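Local coordinates for beta-hexosaminidase Amuc_2018 (Akkermansia muciniphila, PDB 6JEB), which hydrolyses terminal non-reducing N-acetylhexosamine residues from N-glycans, chitobiose and related beta-linked glycans, as a family 20 glycoside hydrolase, at residues 35-40 / 86-91; 6-11 / 424-429. One frame throughout, in Å; residues are numbered along the deposited sequence. Where two conformers were deposited one is given.

Contact 1 of 2, residues 35-40 / 86-91; sequences ETDAYR and DKPRYP
Y39 and D86 run alongside each other in one direction, as partners of an antiparallel hydrogen-bonded pair. Y39 N donates to D86 O at 3.0 Å, and D86 N returns the bond to Y39 O at the same length. CB of D86 sits over one face of the Y39 ring, 3.3 Å from CZ. The ring takes this place because CG of Y39 is held between its backbone N and carbonyl carbon (chi1 69°). The carboxylate of D86 is turned 74° from the ring plane. The stronger polar partner of Y39 OH is T64 OG1; its contact with D86 OD2, at 2.6 Å, is a weak hydrogen bond. The other oxygen, D86 OD1, is held by W426 NE1 and S11 N.

The second half of the contact is charged. K87 leaves its backbone fully extended and bends only at its last torsion (chi4 -49°), which turns NZ onto the carboxylate of D37. The salt bridge from K87 NZ to D37 OD2 is 2.8 Å long and uses the syn lone pair of OD2. CD of P88 also lies 3.5 Å from D37 OD2. One atom back from NZ, CE of K87 packs against CB of E35. A type I turn from E35 to A38 carries D37 to this position. The carbonyl oxygen of D37 is buried without a partner.

The pairing joins the start of strand 39-44 to the end of strand 79-86 in the mixed sheet of the N-terminal domain. Helix 55-73 packs beside it, with E56 touching D37 and Y60 touching Y39.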
# COMPACT_ATOMS: atom_id res chain seq x y z
N GLU A 35 -20.14 -10.78 12.42
CA GLU A 35 -19.03 -9.97 12.88
C GLU A 35 -19.06 -8.60 12.20
O GLU A 35 -19.72 -8.40 11.17
CB GLU A 35 -17.70 -10.69 12.61
CG GLU A 35 -17.58 -12.04 13.32
CD GLU A 35 -17.68 -11.94 14.84
OE1 GLU A 35 -17.06 -11.03 15.42
OE2 GLU A 35 -18.39 -12.78 15.44
N THR A 36 -18.35 -7.63 12.79
CA THR A 36 -18.50 -6.25 12.35
C THR A 36 -17.97 -6.02 10.94
O THR A 36 -18.35 -5.03 10.31
CB THR A 36 -17.83 -5.27 13.32
OG1 THR A 36 -16.43 -5.55 13.39
CG2 THR A 36 -18.45 -5.40 14.71
N ASP A 37 -17.11 -6.91 10.45
CA ASP A 37 -16.55 -6.85 9.10
C ASP A 37 -17.27 -7.77 8.12
O ASP A 37 -16.79 -7.95 6.99
CB ASP A 37 -15.05 -7.18 9.12
CG ASP A 37 -14.77 -8.58 9.68
OD1 ASP A 37 -15.58 -9.10 10.46
OD2 ASP A 37 -13.72 -9.16 9.36
N ALA A 38 -18.42 -8.32 8.50
CA ALA A 38 -19.09 -9.36 7.73
C ALA A 38 -20.45 -8.87 7.24
O ALA A 38 -21.07 -7.97 7.83
CB ALA A 38 -19.27 -10.62 8.58
N TYR A 39 -20.93 -9.47 6.15
CA TYR A 39 -22.27 -9.16 5.65
C TYR A 39 -22.90 -10.42 5.08
O TYR A 39 -22.23 -11.41 4.77
CB TYR A 39 -22.26 -8.01 4.60
CG TYR A 39 -21.61 -8.42 3.30
CD1 TYR A 39 -22.36 -9.03 2.29
CD2 TYR A 39 -20.25 -8.24 3.09
CE1 TYR A 39 -21.77 -9.44 1.11
CE2 TYR A 39 -19.65 -8.65 1.91
CZ TYR A 39 -20.42 -9.26 0.93
OH TYR A 39 -19.84 -9.70 -0.24
N ARG A 40 -24.23 -10.37 4.96
CA ARG A 40 -25.00 -11.37 4.24
C ARG A 40 -25.90 -10.63 3.26
O ARG A 40 -26.69 -9.77 3.66
CB ARG A 40 -25.85 -12.20 5.21
CG ARG A 40 -26.64 -13.32 4.52
CD ARG A 40 -27.63 -13.99 5.48
NE ARG A 40 -27.01 -14.34 6.76
CZ ARG A 40 -27.27 -13.77 7.93
NH1 ARG A 40 -28.18 -12.80 8.01
NH2 ARG A 40 -26.63 -14.16 9.02
N ASP A 86 -20.20 -13.28 3.69
CA ASP A 86 -18.86 -12.87 3.31
C ASP A 86 -18.17 -12.14 4.45
O ASP A 86 -18.79 -11.34 5.16
CB ASP A 86 -18.97 -11.95 2.09
CG ASP A 86 -17.72 -11.94 1.24
OD1 ASP A 86 -16.79 -12.74 1.48
OD2 ASP A 86 -17.70 -11.10 0.31
N LYS A 87 -16.87 -12.40 4.60
CA LYS A 87 -16.03 -11.80 5.63
C LYS A 87 -14.60 -12.00 5.15
O LYS A 87 -14.30 -13.06 4.58
CB LYS A 87 -16.25 -12.53 6.96
CG LYS A 87 -15.50 -11.95 8.16
CD LYS A 87 -15.68 -12.82 9.41
CE LYS A 87 -14.96 -12.21 10.61
NZ LYS A 87 -13.53 -11.83 10.27
N PRO A 88 -13.71 -11.03 5.34
CA PRO A 88 -12.35 -11.16 4.79
C PRO A 88 -11.46 -12.11 5.57
O PRO A 88 -11.49 -12.18 6.80
CB PRO A 88 -11.80 -9.73 4.90
CG PRO A 88 -12.56 -9.12 6.03
CD PRO A 88 -13.95 -9.68 5.89
N ARG A 89 -10.60 -12.79 4.81
CA ARG A 89 -9.58 -13.65 5.40
C ARG A 89 -8.60 -12.85 6.25
O ARG A 89 -8.24 -13.27 7.36
CB ARG A 89 -8.83 -14.40 4.29
CG ARG A 89 -7.74 -15.32 4.81
CD ARG A 89 -6.97 -16.00 3.70
NE ARG A 89 -5.95 -16.89 4.25
CZ ARG A 89 -4.95 -17.43 3.55
NH1 ARG A 89 -4.81 -17.15 2.25
NH2 ARG A 89 -4.08 -18.23 4.15
N TYR A 90 -8.16 -11.69 5.75
CA TYR A 90 -7.19 -10.86 6.43
C TYR A 90 -7.72 -9.46 6.66
O TYR A 90 -8.41 -8.90 5.80
CB TYR A 90 -5.89 -10.74 5.63
CG TYR A 90 -5.07 -11.98 5.61
CD1 TYR A 90 -4.37 -12.41 6.74
CD2 TYR A 90 -4.98 -12.75 4.45
CE1 TYR A 90 -3.60 -13.56 6.71
CE2 TYR A 90 -4.21 -13.90 4.41
CZ TYR A 90 -3.53 -14.30 5.54
OH TYR A 90 -2.77 -15.44 5.49
N PRO A 91 -7.38 -8.85 7.80
CA PRO A 91 -7.88 -7.50 8.10
C PRO A 91 -7.11 -6.38 7.43
O PRO A 91 -7.61 -5.25 7.41
CB PRO A 91 -7.74 -7.41 9.62
CG PRO A 91 -6.60 -8.35 9.94
CD PRO A 91 -6.75 -9.49 8.97

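Contact 2 of 2, residues 6-11 / 424-429; sequences IIPEPS and AGWSPM
P8 and W426 meet where the N-terminal domain of this family 20 enzyme packs on its catalytic (beta/alpha)8 barrel. The segment 6-11 is an irregular run leading into strand 12-16. W426 closes helix 417-426, and S427 is the first residue to leave helical geometry.

The apolar part is the packing of prolines. The ring of P8, which follows a cis peptide bond, crosses the W426 side chain at a slant. Its CG lies 3.4 Å from CG of W426, and its CB is 3.5 Å from CB of W426. With CG of the tryptophan opposite its own backbone N (chi1 180°), the indole extends past P8 towards the N-terminal domain. Y60 of helix 55-73 meets the indole edge-to-face, and K120, from the catalytic-domain side, makes a cation-pi contact with it; the polar partner of its N-H is D86. Further along, CG of P428 packs against CB of S11 at 3.7 Å.

The backbone of E9 adds a close contact at the indole edge. E9 O lies near the plane of the ring, 3.7 Å from CD1 of W426, at van der Waals range. The acid of E9 itself leads away from the contact, to a salt bridge with K440 of helix 434-452.

The polar part is one hydrogen bond that links the two segments. S427 OG donates to E9 O at 2.7 Å, within the plane of the carbonyl and at one of its lone pairs, with a C=O...OG angle of 122°.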
# COMPACT_ATOMS: atom_id res chain seq x y z
N ILE A 6 -18.04 -11.58 -8.75
CA ILE A 6 -17.62 -10.69 -7.67
C ILE A 6 -16.15 -10.94 -7.38
O ILE A 6 -15.75 -12.08 -7.14
CB ILE A 6 -18.46 -10.93 -6.41
CG1 ILE A 6 -19.96 -10.71 -6.68
CG2 ILE A 6 -17.95 -10.07 -5.25
CD1 ILE A 6 -20.85 -11.46 -5.71
N ILE A 7 -15.36 -9.87 -7.42
CA ILE A 7 -13.97 -9.90 -6.98
C ILE A 7 -13.84 -8.92 -5.83
O ILE A 7 -14.16 -7.74 -5.98
CB ILE A 7 -12.98 -9.53 -8.10
CG1 ILE A 7 -13.12 -10.49 -9.29
CG2 ILE A 7 -11.54 -9.55 -7.56
CD1 ILE A 7 -12.40 -10.01 -10.56
N PRO A 8 -13.35 -9.35 -4.66
CA PRO A 8 -12.88 -10.71 -4.35
C PRO A 8 -14.00 -11.74 -4.21
O PRO A 8 -15.14 -11.40 -3.86
CB PRO A 8 -12.15 -10.54 -3.01
CG PRO A 8 -12.58 -9.23 -2.47
CD PRO A 8 -13.10 -8.39 -3.56
N GLU A 9 -13.67 -12.99 -4.49
CA GLU A 9 -14.64 -14.07 -4.36
C GLU A 9 -15.19 -14.10 -2.94
O GLU A 9 -14.41 -14.13 -1.97
CB GLU A 9 -13.98 -15.41 -4.67
CG GLU A 9 -14.96 -16.59 -4.70
CD GLU A 9 -15.99 -16.48 -5.81
OE1 GLU A 9 -15.77 -15.73 -6.79
OE2 GLU A 9 -17.05 -17.15 -5.71
N PRO A 10 -16.52 -14.10 -2.76
CA PRO A 10 -17.08 -14.18 -1.41
C PRO A 10 -16.75 -15.50 -0.73
O PRO A 10 -16.55 -16.54 -1.38
CB PRO A 10 -18.59 -14.04 -1.65
CG PRO A 10 -18.69 -13.28 -2.94
CD PRO A 10 -17.55 -13.80 -3.77
N SER A 11 -16.73 -15.46 0.60
CA SER A 11 -16.41 -16.67 1.35
C SER A 11 -17.46 -17.76 1.18
O SER A 11 -17.12 -18.95 1.23
CB SER A 11 -16.16 -16.35 2.82
OG SER A 11 -17.24 -15.61 3.37
N ALA A 424 -6.47 -12.28 -3.00
CA ALA A 424 -5.54 -12.95 -2.09
C ALA A 424 -5.71 -12.47 -0.65
O ALA A 424 -5.56 -13.25 0.29
CB ALA A 424 -4.10 -12.72 -2.56
N GLY A 425 -6.01 -11.18 -0.46
CA GLY A 425 -6.19 -10.67 0.89
C GLY A 425 -7.53 -11.00 1.50
O GLY A 425 -7.63 -11.16 2.72
N TRP A 426 -8.57 -11.12 0.67
CA TRP A 426 -9.95 -11.28 1.13
C TRP A 426 -10.42 -12.73 1.14
O TRP A 426 -11.06 -13.17 2.10
CB TRP A 426 -10.88 -10.46 0.23
CG TRP A 426 -12.33 -10.59 0.63
CD1 TRP A 426 -13.16 -11.65 0.40
CD2 TRP A 426 -13.09 -9.63 1.38
NE1 TRP A 426 -14.39 -11.41 0.97
CE2 TRP A 426 -14.37 -10.18 1.57
CE3 TRP A 426 -12.81 -8.36 1.90
CZ2 TRP A 426 -15.38 -9.51 2.28
CZ3 TRP A 426 -13.82 -7.69 2.59
CH2 TRP A 426 -15.08 -8.27 2.77
N SER A 427 -10.19 -13.47 0.06
CA SER A 427 -10.94 -14.71 -0.14
C SER A 427 -10.27 -15.88 0.56
O SER A 427 -9.05 -16.07 0.43
CB SER A 427 -11.05 -15.02 -1.62
OG SER A 427 -11.71 -13.97 -2.30
N PRO A 428 -11.04 -16.71 1.27
CA PRO A 428 -10.50 -17.97 1.78
C PRO A 428 -9.93 -18.82 0.66
O PRO A 428 -10.44 -18.82 -0.47
CB PRO A 428 -11.72 -18.65 2.41
CG PRO A 428 -12.66 -17.54 2.71
CD PRO A 428 -12.43 -16.48 1.67
N MET A 429 -8.87 -19.57 0.97
CA MET A 429 -8.25 -20.42 -0.05
C MET A 429 -9.26 -21.38 -0.66
O MET A 429 -9.16 -21.71 -1.85
CB MET A 429 -7.06 -21.18 0.53
CG MET A 429 -5.88 -20.27 0.93
SD MET A 429 -5.17 -19.32 -0.45
CE MET A 429 -4.47 -20.64 -1.43

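Overall arrangement
From the N terminus the chain first runs through 6-11, then enters the mixed sheet. Residues 35-40 meet 86-91 after 45 intervening residues, so contact 1 closes a loop that holds strand 47-52, helix 55-73 and strand 79-86. The chain then passes through the whole barrel before 424-429 returns to 6-11. Contact 2 closes this much longer loop, and contact 1 lies wholly within it. Their centres are 10 Å apart. The segments 86-91 and 424-429 also touch directly: R89 N is 2.8 Å from W426 O, a probable hydrogen bond. Together they tie the N-terminal sheet, the linker into strand 92-97 and the end of helix 417-426.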